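Local coordinates for 8-amino-8-demethylriboflavin N,N-dimethyltransferase (Streptomyces davawensis, PDB 4D7K), which catalyses the last two steps of roseoflavin biosynthesis, transferring two methyl groups from S-adenosylmethionine to the amino group of 8-amino-8-demethylriboflavin, at residues F179-F192 and F237-R251. Residues are numbered along the deposited sequence; the frame is centred on the assembly and turned at random.
Sequences FTRFADIGGGRGQF and FFDVLPTGCDAYVLR
Ala-183 exchanges backbone bonds with both Ala-247 and Val-249, which sets strands 181-185 and 247-251 side by side in parallel, their axes 4.7 Å apart at closest and 23° from alignment. They are central neighbours in the Rossmann-like sheet of a class I methyltransferase, and the first strand ends in the Asp-Ile-Gly-Gly-Gly motif, whose three glycines form the turn after it. Where the strands begin, the Asp-246 carboxylate meets the backbone N atoms of Thr-180 and Arg-181. With CG held between the backbone N and the carbonyl carbon (chi1 54°), OD2 receives Thr-180 N at 3.0 Å on its syn lone pair, while OD1 takes a weak bond from Arg-181 N. The extended Arg-181 chain runs past Cys-245, whose SG lies 3.4 Å from NE over one guanidinium face. On one side of the sheet Ala-247 CB meets a face of the Phe-179 ring, and Val-249 CG1 touches Phe-192 CE2 at 3.6 Å. On the other, Ile-185 sets CG2 squarely over the centre of the Phe-237 ring, a CH-pi contact of 4.0 Å to the centroid, and turns CD1 to Leu-241 CD2. Phe-237 is predicted to bind S-adenosylmethionine, as is Asp-209, which accepts a hydrogen bond from Gly-188 N, consistent with this end of the contact lying beside the cofactor pocket. Arg-251 bends at chi3 (-144°), with Phe-192 CB over one face of its guanidinium, bringing NE to 3.5 Å from Asp-184 OD2 in a long salt bridge. Gly-187 O is gripped from opposite faces of its carbonyl plane, by Gly-190 N and, at 3.0 Å, by Arg-251 NH2.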
loop_
_atom_site.group_PDB
_atom_site.type_symbol
_atom_site.label_atom_id
_atom_site.label_comp_id
_atom_site.label_asym_id
_atom_site.label_seq_id
_atom_site.Cartn_x
_atom_site.Cartn_y
_atom_site.Cartn_z
ATOM N N PHE A 179 20.653 -33.533 12.307
ATOM C CA PHE A 179 19.639 -34.251 13.074
ATOM C C PHE A 179 19.013 -35.336 12.207
ATOM O O PHE A 179 18.975 -35.216 10.982
ATOM C CB PHE A 179 18.568 -33.292 13.599
ATOM C CG PHE A 179 19.115 -32.193 14.460
ATOM C CD1 PHE A 179 19.505 -32.446 15.765
ATOM C CD2 PHE A 179 19.244 -30.906 13.964
ATOM C CE1 PHE A 179 20.015 -31.437 16.558
ATOM C CE2 PHE A 179 19.750 -29.893 14.750
ATOM C CZ PHE A 179 20.138 -30.159 16.051
ATOM N N THR A 180 18.525 -36.397 12.840
ATOM C CA THR A 180 18.020 -37.548 12.099
ATOM C C THR A 180 16.554 -37.857 12.378
ATOM O O THR A 180 15.949 -38.683 11.694
ATOM C CB THR A 180 18.841 -38.811 12.406
ATOM O OG1 THR A 180 18.191 -39.946 11.823
ATOM C CG2 THR A 180 18.958 -39.020 13.908
ATOM N N ARG A 181 15.985 -37.203 13.383
ATOM C CA ARG A 181 14.578 -37.408 13.699
ATOM C C ARG A 181 13.914 -36.114 14.161
ATOM O O ARG A 181 14.217 -35.586 15.231
ATOM C CB ARG A 181 14.416 -38.496 14.761
ATOM C CG ARG A 181 12.985 -38.980 14.897
ATOM C CD ARG A 181 12.854 -40.095 15.916
ATOM N NE ARG A 181 11.460 -40.498 16.078
ATOM C CZ ARG A 181 11.009 -41.250 17.076
ATOM N NH1 ARG A 181 11.843 -41.685 18.012
ATOM N NH2 ARG A 181 9.722 -41.562 17.140
ATOM N N PHE A 182 12.997 -35.614 13.342
ATOM C CA PHE A 182 12.356 -34.336 13.600
ATOM C C PHE A 182 10.970 -34.501 14.205
ATOM O O PHE A 182 10.236 -35.426 13.864
ATOM C CB PHE A 182 12.269 -33.528 12.305
ATOM C CG PHE A 182 13.600 -33.263 11.669
ATOM C CD1 PHE A 182 14.148 -34.166 10.772
ATOM C CD2 PHE A 182 14.309 -32.112 11.973
ATOM C CE1 PHE A 182 15.377 -33.925 10.188
ATOM C CE2 PHE A 182 15.540 -31.863 11.392
ATOM C CZ PHE A 182 16.075 -32.773 10.498
ATOM N N ALA A 183 10.620 -33.590 15.106
ATOM C CA ALA A 183 9.303 -33.583 15.722
ATOM C C ALA A 183 8.673 -32.207 15.571
ATOM O O ALA A 183 8.942 -31.299 16.359
ATOM C CB ALA A 183 9.391 -33.976 17.190
ATOM N N ASP A 184 7.837 -32.057 14.549
ATOM C CA ASP A 184 7.190 -30.782 14.274
ATOM C C ASP A 184 5.927 -30.626 15.112
ATOM O O ASP A 184 4.878 -31.171 14.773
ATOM C CB ASP A 184 6.858 -30.656 12.786
ATOM C CG ASP A 184 6.746 -29.208 12.333
ATOM O OD1 ASP A 184 6.436 -28.338 13.177
ATOM O OD2 ASP A 184 6.971 -28.939 11.135
ATOM N N ILE A 185 6.035 -29.881 16.205
ATOM C CA ILE A 185 4.900 -29.651 17.088
ATOM C C ILE A 185 4.066 -28.482 16.583
ATOM O O ILE A 185 4.501 -27.330 16.629
ATOM C CB ILE A 185 5.350 -29.371 18.534
ATOM C CG1 ILE A 185 6.364 -30.422 18.987
ATOM C CG2 ILE A 185 4.149 -29.330 19.472
ATOM C CD1 ILE A 185 5.865 -31.843 18.859
ATOM N N GLY A 186 2.867 -28.791 16.096
ATOM C CA GLY A 186 1.988 -27.796 15.512
ATOM C C GLY A 186 2.361 -27.510 14.069
ATOM O O GLY A 186 2.237 -26.380 13.603
ATOM N N GLY A 187 2.813 -28.543 13.362
ATOM C CA GLY A 187 3.308 -28.389 12.006
ATOM C C GLY A 187 2.255 -28.403 10.910
ATOM O O GLY A 187 2.592 -28.552 9.734
ATOM N N GLY A 188 0.989 -28.249 11.288
ATOM C CA GLY A 188 -0.101 -28.172 10.330
ATOM C C GLY A 188 -0.219 -29.376 9.411
ATOM O O GLY A 188 -0.353 -30.511 9.872
ATOM N N ARG A 189 -0.165 -29.128 8.105
ATOM C CA ARG A 189 -0.285 -30.198 7.120
ATOM C C ARG A 189 1.062 -30.860 6.831
ATOM O O ARG A 189 1.120 -31.891 6.160
ATOM C CB ARG A 189 -0.901 -29.665 5.823
ATOM C CG ARG A 189 -0.059 -28.624 5.110
ATOM C CD ARG A 189 -0.662 -28.256 3.761
ATOM N NE ARG A 189 0.323 -27.629 2.883
ATOM C CZ ARG A 189 0.101 -27.311 1.612
ATOM N NH1 ARG A 189 -1.078 -27.555 1.060
ATOM N NH2 ARG A 189 1.061 -26.746 0.891
ATOM N N GLY A 190 2.140 -30.265 7.333
ATOM C CA GLY A 190 3.461 -30.857 7.209
ATOM C C GLY A 190 4.393 -30.139 6.251
ATOM O O GLY A 190 5.407 -30.697 5.835
ATOM N N GLN A 191 4.055 -28.897 5.918
ATOM C CA GLN A 191 4.800 -28.108 4.939
ATOM C C GLN A 191 6.269 -27.936 5.319
ATOM O O GLN A 191 7.163 -28.273 4.541
ATOM C CB GLN A 191 4.140 -26.737 4.769
ATOM C CG GLN A 191 4.689 -25.888 3.633
ATOM C CD GLN A 191 3.984 -24.545 3.522
ATOM O OE1 GLN A 191 3.498 -24.004 4.514
ATOM N NE2 GLN A 191 3.917 -24.008 2.313
ATOM N N PHE A 192 6.513 -27.414 6.516
ATOM C CA PHE A 192 7.878 -27.217 6.994
ATOM C C PHE A 192 8.634 -28.536 7.108
ATOM O O PHE A 192 9.755 -28.666 6.617
ATOM C CB PHE A 192 7.880 -26.508 8.349
ATOM C CG PHE A 192 9.246 -26.387 8.962
ATOM C CD1 PHE A 192 10.158 -25.469 8.470
ATOM C CD2 PHE A 192 9.619 -27.191 10.024
ATOM C CE1 PHE A 192 11.417 -25.354 9.027
ATOM C CE2 PHE A 192 10.878 -27.080 10.586
ATOM C CZ PHE A 192 11.777 -26.161 10.087
ATOM N N PHE A 237 -1.549 -31.726 22.471
ATOM C CA PHE A 237 -0.089 -31.667 22.533
ATOM C C PHE A 237 0.509 -32.455 23.701
ATOM O O PHE A 237 1.494 -33.170 23.533
ATOM C CB PHE A 237 0.379 -30.211 22.618
ATOM C CG PHE A 237 0.289 -29.462 21.318
ATOM C CD1 PHE A 237 0.096 -30.135 20.124
ATOM C CD2 PHE A 237 0.408 -28.081 21.292
ATOM C CE1 PHE A 237 0.017 -29.444 18.928
ATOM C CE2 PHE A 237 0.331 -27.385 20.101
ATOM C CZ PHE A 237 0.135 -28.067 18.917
ATOM N N PHE A 238 -0.095 -32.331 24.878
ATOM C CA PHE A 238 0.457 -32.923 26.094
ATOM C C PHE A 238 0.296 -34.444 26.178
ATOM O O PHE A 238 0.673 -35.055 27.178
ATOM C CB PHE A 238 -0.185 -32.279 27.324
ATOM C CG PHE A 238 0.168 -30.832 27.504
ATOM C CD1 PHE A 238 1.287 -30.466 28.234
ATOM C CD2 PHE A 238 -0.617 -29.838 26.946
ATOM C CE1 PHE A 238 1.617 -29.136 28.405
ATOM C CE2 PHE A 238 -0.293 -28.503 27.112
ATOM C CZ PHE A 238 0.826 -28.153 27.843
ATOM N N ASP A 239 -0.260 -35.051 25.135
ATOM C CA ASP A 239 -0.481 -36.492 25.135
ATOM C C ASP A 239 0.309 -37.206 24.042
ATOM O O ASP A 239 0.946 -38.228 24.294
ATOM C CB ASP A 239 -1.973 -36.802 24.974
ATOM C CG ASP A 239 -2.796 -36.339 26.159
ATOM O OD1 ASP A 239 -2.922 -37.109 27.134
ATOM O OD2 ASP A 239 -3.319 -35.205 26.115
ATOM N N VAL A 240 0.269 -36.662 22.831
ATOM C CA VAL A 240 0.842 -37.343 21.676
ATOM C C VAL A 240 2.288 -36.942 21.388
ATOM O O VAL A 240 2.781 -37.149 20.281
ATOM C CB VAL A 240 -0.003 -37.085 20.412
ATOM C CG1 VAL A 240 -1.395 -37.676 20.577
ATOM C CG2 VAL A 240 -0.084 -35.592 20.120
ATOM N N LEU A 241 2.969 -36.374 22.380
ATOM C CA LEU A 241 4.375 -36.009 22.214
ATOM C C LEU A 241 5.242 -37.246 22.020
ATOM O O LEU A 241 5.285 -38.120 22.883
ATOM C CB LEU A 241 4.882 -35.211 23.417
ATOM C CG LEU A 241 4.606 -33.710 23.445
ATOM C CD1 LEU A 241 5.253 -33.078 24.668
ATOM C CD2 LEU A 241 5.105 -33.050 22.176
ATOM N N PRO A 242 5.937 -37.326 20.877
ATOM C CA PRO A 242 6.825 -38.459 20.608
ATOM C C PRO A 242 8.089 -38.402 21.459
ATOM O O PRO A 242 8.525 -37.316 21.848
ATOM C CB PRO A 242 7.153 -38.300 19.121
ATOM C CG PRO A 242 7.026 -36.836 18.875
ATOM C CD PRO A 242 5.905 -36.368 19.758
ATOM N N THR A 243 8.666 -39.563 21.739
ATOM C CA THR A 243 9.860 -39.653 22.571
ATOM C C THR A 243 11.036 -40.229 21.782
ATOM O O THR A 243 10.878 -41.187 21.026
ATOM C CB THR A 243 9.600 -40.524 23.823
ATOM O OG1 THR A 243 8.516 -39.965 24.574
ATOM C CG2 THR A 243 10.837 -40.600 24.709
ATOM N N GLY A 244 12.214 -39.637 21.955
ATOM C CA GLY A 244 13.414 -40.143 21.316
ATOM C C GLY A 244 13.835 -39.349 20.095
ATOM O O GLY A 244 14.747 -39.748 19.370
ATOM N N CYS A 245 13.170 -38.224 19.861
ATOM C CA CYS A 245 13.537 -37.350 18.757
ATOM C C CYS A 245 14.704 -36.459 19.170
ATOM O O CYS A 245 14.780 -36.016 20.315
ATOM C CB CYS A 245 12.339 -36.510 18.314
ATOM S SG CYS A 245 10.962 -37.486 17.651
ATOM N N ASP A 246 15.623 -36.214 18.244
ATOM C CA ASP A 246 16.801 -35.415 18.557
ATOM C C ASP A 246 16.632 -33.974 18.079
ATOM O O ASP A 246 17.536 -33.152 18.225
ATOM C CB ASP A 246 18.061 -36.043 17.950
ATOM C CG ASP A 246 17.931 -36.296 16.462
ATOM O OD1 ASP A 246 16.796 -36.488 15.986
ATOM O OD2 ASP A 246 18.969 -36.308 15.768
ATOM N N ALA A 247 15.464 -33.672 17.519
ATOM C CA ALA A 247 15.140 -32.309 17.118
ATOM C C ALA A 247 13.648 -32.040 17.273
ATOM O O ALA A 247 12.823 -32.699 16.646
ATOM C CB ALA A 247 15.582 -32.052 15.682
ATOM N N TYR A 248 13.311 -31.075 18.123
ATOM C CA TYR A 248 11.928 -30.663 18.323
ATOM C C TYR A 248 11.726 -29.250 17.798
ATOM O O TYR A 248 12.504 -28.348 18.108
ATOM C CB TYR A 248 11.544 -30.740 19.800
ATOM C CG TYR A 248 11.438 -32.149 20.323
ATOM C CD1 TYR A 248 12.575 -32.878 20.640
ATOM C CD2 TYR A 248 10.199 -32.753 20.502
ATOM C CE1 TYR A 248 12.481 -34.171 21.115
ATOM C CE2 TYR A 248 10.097 -34.048 20.981
ATOM C CZ TYR A 248 11.242 -34.751 21.286
ATOM O OH TYR A 248 11.152 -36.038 21.763
ATOM N N VAL A 249 10.679 -29.060 17.000
ATOM C CA VAL A 249 10.453 -27.785 16.332
ATOM C C VAL A 249 9.128 -27.140 16.744
ATOM O O VAL A 249 8.070 -27.759 16.651
ATOM C CB VAL A 249 10.478 -27.952 14.801
ATOM C CG1 VAL A 249 10.282 -26.612 14.115
ATOM C CG2 VAL A 249 11.787 -28.611 14.357
ATOM N N LEU A 250 9.206 -25.895 17.208
ATOM C CA LEU A 250 8.027 -25.110 17.572
ATOM C C LEU A 250 7.905 -23.885 16.676
ATOM O O LEU A 250 8.599 -22.891 16.883
ATOM C CB LEU A 250 8.097 -24.675 19.037
ATOM C CG LEU A 250 7.719 -25.703 20.096
ATOM C CD1 LEU A 250 8.096 -25.191 21.472
ATOM C CD2 LEU A 250 6.233 -25.996 20.020
ATOM N N ARG A 251 7.023 -23.951 15.687
ATOM C CA ARG A 251 6.918 -22.876 14.704
ATOM C C ARG A 251 5.607 -22.103 14.824
ATOM O O ARG A 251 4.550 -22.577 14.411
ATOM C CB ARG A 251 7.077 -23.437 13.287
ATOM C CG ARG A 251 6.238 -24.676 12.985
ATOM C CD ARG A 251 6.551 -25.231 11.604
ATOM N NE ARG A 251 5.370 -25.780 10.942
ATOM C CZ ARG A 251 4.588 -25.088 10.117
ATOM N NH1 ARG A 251 4.858 -23.815 9.854
ATOM N NH2 ARG A 251 3.535 -25.667 9.555
#